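Local coordinates for protein glutathione s-transferase (Haemonchus contortus, PDB 2WS2) that probably catalyses the transfer of glutathione to halide-bearing substrates, giving an S-substituted glutathione, a halide anion and a proton, at residues D93-F98 with A161-T166; D89-Q94 with Y147-S152; R103-V108 with G115-L120; K185-P190 with K194-R199. One frame throughout, in Å; residues are numbered along the deposited sequence.

Contact 1 (D93-F98 with A161-T166); sequences DQFKDF and AEMGFT. Unlike the reference sequence in segment 161-166: Gly164 (reference Thr).
Phe95 and Phe98 share one setting: CG stands anti to the backbone N in both (chi1 165° and 166°), which brings the far edge of both rings up to Met163. Met163 CB and CG lie by the rim of Phe95, and the bends at chi2 and chi3 carry SD and CE round to Phe98. Phe95 CE1 lies 3.9 Å from Met163 CB. Its CZ is almost as close to the same atom. Phe98 touches further out along the methionine, with CE2 3.7 Å from Met163 SD. This second touch is a Met-aromatic contact of the edge type. The sulfur is 5.0 Å from the centroid of the Phe98 ring and 78° off the ring normal, so it lies near the ring plane and not over a face. The contact belongs to the all-helical C-terminal domain of the glutathione transferase fold. It ties helix 82-100 to the chain at helix 155-162. All three touching residues are buried. Phe95 also packs on Tyr159 and Val160, and the Phe98 ring meets that of Phe132 at a shallow angle. Elsewhere on helix 82-100, Gln94 hydrogen-bonds to Gln50 and Gln63 of the second subunit.

Contact 2 (D89-Q94 with Y147-S152); sequences DSIADQ and YLVGDS
Ile91 meets Leu148 and Val149 through branched aliphatic groups, and the flat group of this region, the Tyr147 ring, stands apart from them. Ser152 C lies over the centre of one face of that ring, 4.2 Å above its plane. The ring also makes a cation-pi contact with Lys185. The touching itself is done by methyl groups. Ile91 sends a different branch to each partner. Its CG1 lies beside the backbone N (chi1 -59°) and the chain runs on extended, which carries CD1 to 3.7 Å from Val149 CG2. The two side chains pass alongside each other, pointing opposite ways. The short branch serves the other partner less closely, with Ile91 CG2 4.3 Å from Leu148 CD1. The 147-152 loop is held by polar bonds to the two helices it joins, 118-143 and 155-162. Asn143 ND2 bonds to the carbonyl oxygens of Tyr147 and Gly150, and Asp157 OD1 takes the N-H of Leu148. Leu148 packs on Val136 and Ile139 of the first helix and on Val160 of the second, while Val149 rests on Val87 and Val88, one turn before Ile91 on helix 82-100.

Contact 3 (R103-V108 with G115-L120); sequences RPYFKV and GDLKAL
Tyr105 and Val108 are the two bumps that the short helix 103-107 and the residue after it push against 115-120. Leu117 and Leu120 form the surface that receives them. Leu117 forks between the two bumps. Its CD2 lies 4.0 Å from Tyr105 CE1, while CG and CD1 sit against Val108. CG is anti to the backbone N here (chi1 -171°), which sets the fork across both partners. The fit on the valine side is tight: Val108 CG1 comes to 3.5 Å from Leu117 CG, closer than usual for two carbons. The other valine methyl, CG2, points to the backbone of Gly115 and ends 3.6 Å from its N. The Tyr105 ring fills the hollow between the two leucines. Its CD1 is 3.7 Å from Leu120 CB, and its CE1 faces Leu117 O, which lies at the ring edge and in the ring plane. Leu120 extends along the tyrosine in the reverse direction, and its CD1 comes to 3.9 Å from Pro104 O. Phe125 meets the Tyr105 ring as well. Here the short, weakly bonded helix 103-107 folds back through a loop onto the beginning of helix 118-143, at the surface of the C-terminal domain. The chemistry is mostly apolar. The hydroxyl of Tyr105 bonds to Glu121 OE2, just past the segment, which probably steadies the far end of the ring. The carbonyl of Leu117 at the ring edge is consistent with a weak electrostatic attraction to the polarised aromatic C-H.

Contact 4 (K185-P190 with K194-R199); sequences KVRSNP and KWIETR
Arg187 and Ile196 meet where helix 177-186 gives way, through a type I beta turn from Val186 to Asn189, to helix 190-198, near the end of the C-terminal domain. Asn189 takes the N-cap position of the second helix. The inner side is the closer one. The aliphatic part of Arg187 lies against Ile196, with CD 4.3 Å from Ile196 CG2. Beyond it, the side chains of 194-199 lie over one another's flat groups. Arg199 CB lies 3.5 Å above one face of the Trp195 ring, offset toward the rim. The guanidinium of Arg199 in turn has Ile196 CB above one of its faces. Arg199 NH1 forms salt bridges with Glu16 and Glu162, and Trp195 NE1 bonds to Glu16 too. Arg187 and Arg199 both make cation-pi contacts with Phe165. Arg187 NE is 6.3 Å from Arg199 NH2, and the Phe165 ring and the two acids on Arg199 may ease this nearness of like charges. The outer side is looser. Pro190 and Lys194 are exposed and sit on successive turns of helix 190-198, with Pro190 O 3.5 Å from Lys194 N. Lys194 CB is also near that oxygen. Its CG is anti to the backbone N (chi1 173°), and the chain then bends at chi2 and chi3 toward Glu197, where the modelled ion pair is doubtful. Ser188, also exposed, secures the turn: its OG donates to Lys185 O at 2.7 Å, meeting the carbonyl at a C=O...donor angle of 111° and tilted 29° from its plane.

In the fold
Contacts 1 and 2 both start on helix 82-100, share Asp93 and Gln94, and have centres about 12 Å apart. That helix also faces the second subunit, so the same element serves the domain core and the dimer. Contact 3 falls in sequence between the two halves of contacts 1 and 2. It lies about 17 Å from contact 1, centre to centre, and touches it where Phe106 meets Thr166. Contact 4 comes last along the chain. It touches contact 1 around Phe165 and lies about 19 Å from contact 2, centre to centre. Contacts 3 and 4 are farthest apart, about 30 Å between centres. Together they span the helical domain from core to surface.

Contact 1 (D93-F98 with A161-T166)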
loop_
_atom_site.group_PDB
_atom_site.type_symbol
_atom_site.label_atom_id
_atom_site.label_comp_id
_atom_site.label_asym_id
_atom_site.label_seq_id
_atom_site.Cartn_x
_atom_site.Cartn_y
_atom_site.Cartn_z
ATOM N N ASP A 93 0.060 4.350 -4.635
ATOM C CA ASP A 93 0.626 4.262 -3.305
ATOM C C ASP A 93 0.645 5.707 -2.764
ATOM O O ASP A 93 0.310 5.973 -1.614
ATOM C CB ASP A 93 2.044 3.759 -3.430
ATOM C CG ASP A 93 2.254 2.329 -2.843
ATOM O OD1 ASP A 93 1.319 1.488 -2.683
ATOM O OD2 ASP A 93 3.424 2.055 -2.626
ATOM N N GLN A 94 1.078 6.634 -3.616
ATOM C CA GLN A 94 1.239 8.026 -3.230
ATOM C C GLN A 94 -0.125 8.673 -2.916
ATOM O O GLN A 94 -0.251 9.460 -1.972
ATOM C CB GLN A 94 1.924 8.807 -4.351
ATOM C CG GLN A 94 2.029 10.301 -4.089
ATOM C CD GLN A 94 3.100 10.595 -3.056
ATOM O OE1 GLN A 94 3.999 9.776 -2.835
ATOM N NE2 GLN A 94 3.034 11.756 -2.446
ATOM N N PHE A 95 -1.120 8.370 -3.742
ATOM C CA PHE A 95 -2.488 8.850 -3.500
ATOM C C PHE A 95 -2.981 8.320 -2.154
ATOM O O PHE A 95 -3.494 9.070 -1.319
ATOM C CB PHE A 95 -3.419 8.452 -4.661
ATOM C CG PHE A 95 -4.869 8.582 -4.348
ATOM C CD1 PHE A 95 -5.479 9.841 -4.298
ATOM C CD2 PHE A 95 -5.639 7.449 -4.075
ATOM C CE1 PHE A 95 -6.824 9.982 -3.998
ATOM C CE2 PHE A 95 -7.024 7.566 -3.782
ATOM C CZ PHE A 95 -7.608 8.848 -3.735
ATOM N N LYS A 96 -2.736 7.034 -1.918
ATOM C CA LYS A 96 -3.099 6.412 -0.656
ATOM C C LYS A 96 -2.488 7.137 0.559
ATOM O O LYS A 96 -3.159 7.295 1.569
ATOM C CB LYS A 96 -2.721 4.923 -0.678
ATOM C CG LYS A 96 -3.704 4.023 0.046
ATOM C CD LYS A 96 -4.862 3.635 -0.886
ATOM C CE LYS A 96 -5.932 2.859 -0.178
ATOM N NZ LYS A 96 -6.533 1.835 -1.115
ATOM N N ASP A 97 -1.230 7.584 0.475
ATOM C CA ASP A 97 -0.620 8.319 1.600
ATOM C C ASP A 97 -1.263 9.693 1.736
ATOM O O ASP A 97 -1.192 10.327 2.791
ATOM C CB ASP A 97 0.893 8.513 1.413
ATOM C CG ASP A 97 1.700 7.228 1.641
ATOM O OD1 ASP A 97 1.152 6.252 2.192
ATOM O OD2 ASP A 97 2.901 7.207 1.268
ATOM N N PHE A 98 -1.855 10.167 0.648
ATOM C CA PHE A 98 -2.548 11.436 0.676
ATOM C C PHE A 98 -3.833 11.206 1.437
ATOM O O PHE A 98 -4.169 11.994 2.302
ATOM C CB PHE A 98 -2.803 11.967 -0.731
ATOM C CG PHE A 98 -3.811 13.116 -0.794
ATOM C CD1 PHE A 98 -3.460 14.398 -0.378
ATOM C CD2 PHE A 98 -5.084 12.907 -1.294
ATOM C CE1 PHE A 98 -4.375 15.457 -0.444
ATOM C CE2 PHE A 98 -6.012 13.977 -1.385
ATOM C CZ PHE A 98 -5.643 15.248 -0.954
ATOM N N ALA A 161 -9.208 10.008 -9.415
ATOM C CA ALA A 161 -10.336 10.708 -10.073
ATOM C C ALA A 161 -11.627 10.511 -9.283
ATOM O O ALA A 161 -12.541 11.369 -9.319
ATOM C CB ALA A 161 -10.505 10.229 -11.529
ATOM N N GLU A 162 -11.702 9.381 -8.560
ATOM C CA GLU A 162 -12.818 9.066 -7.678
ATOM C C GLU A 162 -12.886 9.929 -6.399
ATOM O O GLU A 162 -13.961 10.167 -5.900
ATOM C CB GLU A 162 -12.857 7.543 -7.388
ATOM C CG GLU A 162 -13.868 7.046 -6.371
ATOM C CD GLU A 162 -15.347 7.339 -6.747
ATOM O OE1 GLU A 162 -16.127 7.602 -5.814
ATOM O OE2 GLU A 162 -15.723 7.281 -7.944
ATOM N N MET A 163 -11.766 10.428 -5.888
ATOM C CA MET A 163 -11.799 11.391 -4.773
ATOM C C MET A 163 -12.465 12.734 -5.124
ATOM O O MET A 163 -12.422 13.695 -4.333
ATOM C CB MET A 163 -10.385 11.633 -4.237
ATOM C CG MET A 163 -9.637 12.765 -4.868
ATOM S SD MET A 163 -8.914 13.836 -3.612
ATOM C CE MET A 163 -9.911 13.433 -2.165
ATOM N N GLY A 164 -13.053 12.800 -6.315
ATOM C CA GLY A 164 -13.927 13.921 -6.702
ATOM C C GLY A 164 -15.298 13.852 -6.039
ATOM O O GLY A 164 -16.114 14.786 -6.153
ATOM N N PHE A 165 -15.546 12.770 -5.301
ATOM C CA PHE A 165 -16.821 12.636 -4.631
ATOM C C PHE A 165 -16.798 13.151 -3.227
ATOM O O PHE A 165 -17.684 12.857 -2.423
ATOM C CB PHE A 165 -17.353 11.219 -4.737
ATOM C CG PHE A 165 -17.767 10.890 -6.106
ATOM C CD1 PHE A 165 -18.852 11.560 -6.690
ATOM C CD2 PHE A 165 -17.037 10.001 -6.874
ATOM C CE1 PHE A 165 -19.237 11.300 -8.012
ATOM C CE2 PHE A 165 -17.401 9.733 -8.191
ATOM C CZ PHE A 165 -18.516 10.379 -8.763
ATOM N N THR A 166 -15.805 13.959 -2.921
ATOM C CA THR A 166 -15.801 14.522 -1.600
ATOM C C THR A 166 -16.160 15.993 -1.733
ATOM O O THR A 166 -15.617 16.807 -1.022
ATOM C CB THR A 166 -14.499 14.167 -0.743
ATOM O OG1 THR A 166 -13.427 15.051 -1.051
ATOM C CG2 THR A 166 -14.040 12.747 -1.013
#

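Contact 2 (D89-Q94 with Y147-S152)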
loop_
_atom_site.group_PDB
_atom_site.type_symbol
_atom_site.label_atom_id
_atom_site.label_comp_id
_atom_site.label_asym_id
_atom_site.label_seq_id
_atom_site.Cartn_x
_atom_site.Cartn_y
_atom_site.Cartn_z
ATOM N N ASP A 89 1.676 1.545 -9.840
ATOM C CA ASP A 89 1.729 1.198 -8.454
ATOM C C ASP A 89 2.186 2.402 -7.651
ATOM O O ASP A 89 1.542 2.719 -6.728
ATOM C CB ASP A 89 2.660 -0.041 -8.192
ATOM C CG ASP A 89 2.006 -1.365 -8.594
ATOM O OD1 ASP A 89 0.755 -1.410 -8.770
ATOM O OD2 ASP A 89 2.711 -2.406 -8.720
ATOM N N SER A 90 3.266 3.094 -8.032
ATOM C CA SER A 90 3.862 4.121 -7.163
ATOM C C SER A 90 2.919 5.310 -6.962
ATOM O O SER A 90 2.942 5.967 -5.918
ATOM C CB SER A 90 5.202 4.644 -7.742
ATOM O OG SER A 90 4.944 5.592 -8.809
ATOM N N ILE A 91 2.155 5.621 -8.002
ATOM C CA ILE A 91 1.105 6.703 -7.928
ATOM C C ILE A 91 -0.141 6.334 -7.052
ATOM O O ILE A 91 -0.513 7.072 -6.172
ATOM C CB ILE A 91 0.662 7.194 -9.334
ATOM C CG1 ILE A 91 1.886 7.740 -10.085
ATOM C CG2 ILE A 91 -0.439 8.314 -9.184
ATOM C CD1 ILE A 91 1.650 8.177 -11.537
ATOM N N ALA A 92 -0.737 5.168 -7.281
ATOM C CA ALA A 92 -1.702 4.562 -6.311
ATOM C C ALA A 92 -1.241 4.509 -4.839
ATOM O O ALA A 92 -2.050 4.579 -3.912
ATOM C CB ALA A 92 -2.121 3.169 -6.762
ATOM N N ASP A 93 0.060 4.350 -4.635
ATOM C CA ASP A 93 0.626 4.262 -3.305
ATOM C C ASP A 93 0.645 5.707 -2.764
ATOM O O ASP A 93 0.310 5.973 -1.614
ATOM C CB ASP A 93 2.044 3.759 -3.430
ATOM C CG ASP A 93 2.254 2.329 -2.843
ATOM O OD1 ASP A 93 1.319 1.488 -2.683
ATOM O OD2 ASP A 93 3.424 2.055 -2.626
ATOM N N GLN A 94 1.078 6.634 -3.616
ATOM C CA GLN A 94 1.239 8.026 -3.230
ATOM C C GLN A 94 -0.125 8.673 -2.916
ATOM O O GLN A 94 -0.251 9.460 -1.972
ATOM C CB GLN A 94 1.924 8.807 -4.351
ATOM C CG GLN A 94 2.029 10.301 -4.089
ATOM C CD GLN A 94 3.100 10.595 -3.056
ATOM O OE1 GLN A 94 3.999 9.776 -2.835
ATOM N NE2 GLN A 94 3.034 11.756 -2.446
ATOM N N TYR A 147 -3.945 11.332 -19.585
ATOM C CA TYR A 147 -3.854 10.244 -18.545
ATOM C C TYR A 147 -2.566 10.273 -17.726
ATOM O O TYR A 147 -1.595 10.880 -18.118
ATOM C CB TYR A 147 -3.921 8.864 -19.198
ATOM C CG TYR A 147 -5.200 8.578 -19.941
ATOM C CD1 TYR A 147 -5.223 8.534 -21.328
ATOM C CD2 TYR A 147 -6.394 8.346 -19.256
ATOM C CE1 TYR A 147 -6.413 8.271 -22.028
ATOM C CE2 TYR A 147 -7.586 8.094 -19.943
ATOM C CZ TYR A 147 -7.593 8.062 -21.325
ATOM O OH TYR A 147 -8.781 7.802 -22.001
ATOM N N LEU A 148 -2.529 9.554 -16.596
ATOM C CA LEU A 148 -1.363 9.661 -15.731
ATOM C C LEU A 148 -0.146 8.890 -16.251
ATOM O O LEU A 148 0.993 9.293 -16.029
ATOM C CB LEU A 148 -1.687 9.297 -14.267
ATOM C CG LEU A 148 -2.446 10.220 -13.296
ATOM C CD1 LEU A 148 -3.191 9.336 -12.262
ATOM C CD2 LEU A 148 -1.585 11.232 -12.573
ATOM N N VAL A 149 -0.389 7.807 -16.970
ATOM C CA VAL A 149 0.662 6.831 -17.286
ATOM C C VAL A 149 0.248 6.185 -18.610
ATOM O O VAL A 149 -0.869 5.704 -18.765
ATOM C CB VAL A 149 0.790 5.773 -16.123
ATOM C CG1 VAL A 149 1.849 4.737 -16.429
ATOM C CG2 VAL A 149 1.089 6.465 -14.813
ATOM N N GLY A 150 1.130 6.242 -19.594
ATOM C CA GLY A 150 0.828 5.696 -20.918
ATOM C C GLY A 150 -0.301 6.495 -21.524
ATOM O O GLY A 150 -0.378 7.702 -21.316
ATOM N N ASP A 151 -1.217 5.834 -22.219
ATOM C CA ASP A 151 -2.341 6.557 -22.862
ATOM C C ASP A 151 -3.658 5.785 -22.957
ATOM O O ASP A 151 -4.424 5.924 -23.932
ATOM C CB ASP A 151 -1.928 7.054 -24.247
ATOM C CG ASP A 151 -1.107 6.060 -24.995
ATOM O OD1 ASP A 151 -1.620 4.968 -25.347
ATOM O OD2 ASP A 151 0.063 6.399 -25.236
ATOM N N SER A 152 -3.902 4.943 -21.951
ATOM C CA SER A 152 -5.139 4.173 -21.849
ATOM C C SER A 152 -5.381 4.270 -20.333
ATOM O O SER A 152 -4.486 4.698 -19.584
ATOM C CB SER A 152 -4.941 2.716 -22.336
ATOM O OG SER A 152 -6.173 1.948 -22.422
#

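Contact 3 (R103-V108 with G115-L120)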
loop_
_atom_site.group_PDB
_atom_site.type_symbol
_atom_site.label_atom_id
_atom_site.label_comp_id
_atom_site.label_asym_id
_atom_site.label_seq_id
_atom_site.Cartn_x
_atom_site.Cartn_y
_atom_site.Cartn_z
ATOM N N ARG A 103 -7.272 12.003 6.543
ATOM C CA ARG A 103 -8.399 11.442 7.309
ATOM C C ARG A 103 -8.807 12.339 8.493
ATOM O O ARG A 103 -9.923 12.829 8.518
ATOM C CB ARG A 103 -8.065 10.030 7.852
ATOM C CG ARG A 103 -8.388 8.836 6.974
ATOM C CD ARG A 103 -7.090 8.154 6.533
ATOM N NE ARG A 103 -7.231 6.747 6.150
ATOM C CZ ARG A 103 -7.679 6.312 4.979
ATOM N NH1 ARG A 103 -8.090 7.174 4.051
ATOM N NH2 ARG A 103 -7.760 5.003 4.744
ATOM N N PRO A 104 -7.923 12.526 9.496
ATOM C CA PRO A 104 -8.264 13.368 10.641
ATOM C C PRO A 104 -9.014 14.652 10.332
ATOM O O PRO A 104 -9.822 15.087 11.156
ATOM C CB PRO A 104 -6.903 13.672 11.247
ATOM C CG PRO A 104 -6.196 12.372 11.094
ATOM C CD PRO A 104 -6.720 11.734 9.800
ATOM N N TYR A 105 -8.784 15.235 9.162
ATOM C CA TYR A 105 -9.561 16.409 8.739
ATOM C C TYR A 105 -10.825 16.003 7.950
ATOM O O TYR A 105 -11.752 16.789 7.787
ATOM C CB TYR A 105 -8.662 17.395 7.965
ATOM C CG TYR A 105 -9.435 18.476 7.248
ATOM C CD1 TYR A 105 -9.868 19.611 7.931
ATOM C CD2 TYR A 105 -9.774 18.342 5.912
ATOM C CE1 TYR A 105 -10.593 20.593 7.294
ATOM C CE2 TYR A 105 -10.513 19.322 5.261
ATOM C CZ TYR A 105 -10.902 20.449 5.959
ATOM O OH TYR A 105 -11.629 21.423 5.334
ATOM N N PHE A 106 -10.891 14.752 7.509
ATOM C CA PHE A 106 -12.042 14.257 6.764
ATOM C C PHE A 106 -13.274 14.084 7.671
ATOM O O PHE A 106 -14.415 14.101 7.197
ATOM C CB PHE A 106 -11.674 12.923 6.103
ATOM C CG PHE A 106 -11.719 12.932 4.594
ATOM C CD1 PHE A 106 -11.559 14.115 3.868
ATOM C CD2 PHE A 106 -11.911 11.742 3.900
ATOM C CE1 PHE A 106 -11.594 14.105 2.480
ATOM C CE2 PHE A 106 -11.949 11.725 2.497
ATOM C CZ PHE A 106 -11.786 12.910 1.791
ATOM N N LYS A 107 -13.024 13.926 8.974
ATOM C CA LYS A 107 -14.048 13.580 9.952
ATOM C C LYS A 107 -14.571 14.790 10.728
ATOM O O LYS A 107 -15.771 14.893 10.979
ATOM C CB LYS A 107 -13.519 12.510 10.928
ATOM C CG LYS A 107 -12.939 11.263 10.247
ATOM C CD LYS A 107 -13.964 10.546 9.363
ATOM C CE LYS A 107 -13.764 10.815 7.883
ATOM N NZ LYS A 107 -14.759 10.121 7.016
ATOM N N VAL A 108 -13.669 15.689 11.111
ATOM C CA VAL A 108 -14.024 16.967 11.756
ATOM C C VAL A 108 -15.092 17.790 10.982
ATOM O O VAL A 108 -15.482 18.909 11.389
ATOM C CB VAL A 108 -12.741 17.761 12.077
ATOM C CG1 VAL A 108 -12.754 19.154 11.503
ATOM C CG2 VAL A 108 -12.442 17.741 13.578
ATOM N N GLY A 115 -12.372 19.284 16.809
ATOM C CA GLY A 115 -11.275 20.231 16.653
ATOM C C GLY A 115 -11.608 21.522 15.947
ATOM O O GLY A 115 -12.685 21.654 15.332
ATOM N N ASP A 116 -10.681 22.479 16.082
ATOM C CA ASP A 116 -10.597 23.670 15.243
ATOM C C ASP A 116 -10.538 23.105 13.832
ATOM O O ASP A 116 -9.629 22.329 13.513
ATOM C CB ASP A 116 -9.329 24.468 15.590
ATOM C CG ASP A 116 -9.437 25.971 15.263
ATOM O OD1 ASP A 116 -9.989 26.336 14.194
ATOM O OD2 ASP A 116 -8.933 26.794 16.075
ATOM N N LEU A 117 -11.551 23.437 13.026
ATOM C CA LEU A 117 -11.766 22.822 11.716
ATOM C C LEU A 117 -10.933 23.585 10.694
ATOM O O LEU A 117 -10.345 22.993 9.775
ATOM C CB LEU A 117 -13.260 22.874 11.354
ATOM C CG LEU A 117 -13.901 22.149 10.163
ATOM C CD1 LEU A 117 -15.384 22.131 10.324
ATOM C CD2 LEU A 117 -13.546 22.751 8.799
ATOM N N LYS A 118 -10.894 24.904 10.885
ATOM C CA LYS A 118 -10.199 25.827 10.003
ATOM C C LYS A 118 -8.690 25.643 10.086
ATOM O O LYS A 118 -7.997 25.810 9.085
ATOM C CB LYS A 118 -10.569 27.273 10.356
ATOM C CG LYS A 118 -10.779 28.194 9.124
ATOM C CD LYS A 118 -11.943 27.694 8.236
ATOM C CE LYS A 118 -13.288 27.730 8.977
ATOM N NZ LYS A 118 -14.319 26.798 8.394
ATOM N N ALA A 119 -8.178 25.308 11.270
ATOM C CA ALA A 119 -6.738 25.097 11.430
ATOM C C ALA A 119 -6.293 23.637 11.281
ATOM O O ALA A 119 -5.147 23.300 11.581
ATOM C CB ALA A 119 -6.218 25.722 12.727
ATOM N N LEU A 120 -7.199 22.784 10.814
ATOM C CA LEU A 120 -6.854 21.442 10.350
ATOM C C LEU A 120 -6.897 21.460 8.833
ATOM O O LEU A 120 -6.061 20.839 8.156
ATOM C CB LEU A 120 -7.832 20.405 10.877
ATOM C CG LEU A 120 -7.560 19.765 12.239
ATOM C CD1 LEU A 120 -8.163 18.417 12.191
ATOM C CD2 LEU A 120 -6.056 19.686 12.559
#

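Contact 4 (K185-P190 with K194-R199)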
loop_
_atom_site.group_PDB
_atom_site.type_symbol
_atom_site.label_atom_id
_atom_site.label_comp_id
_atom_site.label_asym_id
_atom_site.label_seq_id
_atom_site.Cartn_x
_atom_site.Cartn_y
_atom_site.Cartn_z
ATOM N N LYS A 185 -12.202 13.549 -17.534
ATOM C CA LYS A 185 -11.816 12.655 -18.652
ATOM C C LYS A 185 -11.904 11.180 -18.290
ATOM O O LYS A 185 -12.379 10.356 -19.075
ATOM C CB LYS A 185 -10.392 13.011 -19.143
ATOM C CG LYS A 185 -9.782 12.087 -20.176
ATOM C CD LYS A 185 -8.241 12.253 -20.203
ATOM C CE LYS A 185 -7.599 11.596 -21.418
ATOM N NZ LYS A 185 -8.259 11.805 -22.776
ATOM N N VAL A 186 -11.446 10.836 -17.098
ATOM C CA VAL A 186 -11.646 9.431 -16.610
ATOM C C VAL A 186 -13.113 9.056 -16.559
ATOM O O VAL A 186 -13.551 8.060 -17.160
ATOM C CB VAL A 186 -10.979 9.229 -15.218
ATOM C CG1 VAL A 186 -11.059 7.755 -14.751
ATOM C CG2 VAL A 186 -9.594 9.706 -15.297
ATOM N N ARG A 187 -13.899 9.872 -15.865
ATOM C CA ARG A 187 -15.308 9.560 -15.676
ATOM C C ARG A 187 -16.145 9.847 -16.920
ATOM O O ARG A 187 -17.350 9.661 -16.886
ATOM C CB ARG A 187 -15.909 10.337 -14.504
ATOM C CG ARG A 187 -15.156 10.217 -13.202
ATOM C CD ARG A 187 -16.128 10.198 -12.093
ATOM N NE ARG A 187 -15.665 11.025 -10.982
ATOM C CZ ARG A 187 -15.987 12.305 -10.830
ATOM N NH1 ARG A 187 -16.784 12.886 -11.730
ATOM N NH2 ARG A 187 -15.518 12.996 -9.780
ATOM N N SER A 188 -15.490 10.298 -17.996
ATOM C CA SER A 188 -16.162 10.538 -19.263
ATOM C C SER A 188 -16.103 9.263 -20.085
ATOM O O SER A 188 -16.926 9.048 -20.989
ATOM C CB SER A 188 -15.565 11.754 -19.990
ATOM O OG SER A 188 -14.334 11.466 -20.631
ATOM N N ASN A 189 -15.138 8.403 -19.751
ATOM C CA ASN A 189 -15.160 7.026 -20.207
ATOM C C ASN A 189 -16.597 6.476 -20.096
ATOM O O ASN A 189 -17.238 6.648 -19.046
ATOM C CB ASN A 189 -14.185 6.194 -19.350
ATOM C CG ASN A 189 -13.680 4.972 -20.063
ATOM O OD1 ASN A 189 -14.419 4.034 -20.322
ATOM N ND2 ASN A 189 -12.402 4.979 -20.398
ATOM N N PRO A 190 -17.119 5.835 -21.169
ATOM C CA PRO A 190 -18.514 5.400 -21.259
ATOM C C PRO A 190 -18.945 4.298 -20.282
ATOM O O PRO A 190 -20.054 4.349 -19.774
ATOM C CB PRO A 190 -18.623 4.876 -22.693
ATOM C CG PRO A 190 -17.237 4.516 -23.065
ATOM C CD PRO A 190 -16.399 5.561 -22.427
ATOM N N LYS A 194 -21.831 5.539 -16.974
ATOM C CA LYS A 194 -23.059 4.790 -16.709
ATOM C C LYS A 194 -23.079 3.996 -15.381
ATOM O O LYS A 194 -24.149 3.770 -14.813
ATOM C CB LYS A 194 -23.285 3.846 -17.899
ATOM C CG LYS A 194 -24.406 2.837 -17.832
ATOM C CD LYS A 194 -25.747 3.284 -18.544
ATOM C CE LYS A 194 -26.409 4.447 -17.831
ATOM N NZ LYS A 194 -27.651 4.941 -18.494
ATOM N N TRP A 195 -21.898 3.545 -14.935
ATOM C CA TRP A 195 -21.673 3.069 -13.567
ATOM C C TRP A 195 -21.928 4.161 -12.536
ATOM O O TRP A 195 -22.765 3.990 -11.630
ATOM C CB TRP A 195 -20.225 2.550 -13.382
ATOM C CG TRP A 195 -19.937 2.193 -11.959
ATOM C CD1 TRP A 195 -18.986 2.731 -11.141
ATOM C CD2 TRP A 195 -20.649 1.231 -11.178
ATOM N NE1 TRP A 195 -19.049 2.146 -9.897
ATOM C CE2 TRP A 195 -20.065 1.226 -9.888
ATOM C CE3 TRP A 195 -21.733 0.376 -11.442
ATOM C CZ2 TRP A 195 -20.520 0.387 -8.858
ATOM C CZ3 TRP A 195 -22.191 -0.453 -10.413
ATOM C CH2 TRP A 195 -21.590 -0.425 -9.136
ATOM N N ILE A 196 -21.206 5.277 -12.630
ATOM C CA ILE A 196 -21.463 6.371 -11.687
ATOM C C ILE A 196 -22.889 6.981 -11.780
ATOM O O ILE A 196 -23.308 7.725 -10.883
ATOM C CB ILE A 196 -20.357 7.483 -11.659
ATOM C CG1 ILE A 196 -20.742 8.677 -12.542
ATOM C CG2 ILE A 196 -18.969 6.910 -11.975
ATOM C CD1 ILE A 196 -20.501 10.026 -11.873
ATOM N N GLU A 197 -23.627 6.649 -12.831
ATOM C CA GLU A 197 -25.020 7.108 -12.990
ATOM C C GLU A 197 -26.003 6.130 -12.367
ATOM O O GLU A 197 -27.140 6.477 -12.093
ATOM C CB GLU A 197 -25.416 7.188 -14.468
ATOM C CG GLU A 197 -24.721 8.210 -15.374
ATOM C CD GLU A 197 -24.984 7.862 -16.836
ATOM O OE1 GLU A 197 -24.994 8.749 -17.742
ATOM O OE2 GLU A 197 -25.185 6.667 -17.092
ATOM N N THR A 198 -25.586 4.888 -12.195
ATOM C CA THR A 198 -26.521 3.843 -11.866
ATOM C C THR A 198 -26.021 3.039 -10.665
ATOM O O THR A 198 -26.537 1.954 -10.380
ATOM C CB THR A 198 -26.737 2.891 -13.055
ATOM O OG1 THR A 198 -25.489 2.276 -13.395
ATOM C CG2 THR A 198 -27.315 3.640 -14.290
ATOM N N ARG A 199 -25.021 3.575 -9.977
ATOM C CA ARG A 199 -24.517 2.910 -8.785
ATOM C C ARG A 199 -25.215 3.495 -7.578
ATOM O O ARG A 199 -25.574 4.694 -7.565
ATOM C CB ARG A 199 -22.982 3.008 -8.649
ATOM C CG ARG A 199 -22.490 4.384 -8.299
ATOM C CD ARG A 199 -21.019 4.615 -8.494
ATOM N NE ARG A 199 -20.774 5.986 -8.070
ATOM C CZ ARG A 199 -19.605 6.467 -7.691
ATOM N NH1 ARG A 199 -18.524 5.680 -7.663
ATOM N NH2 ARG A 199 -19.526 7.735 -7.314
#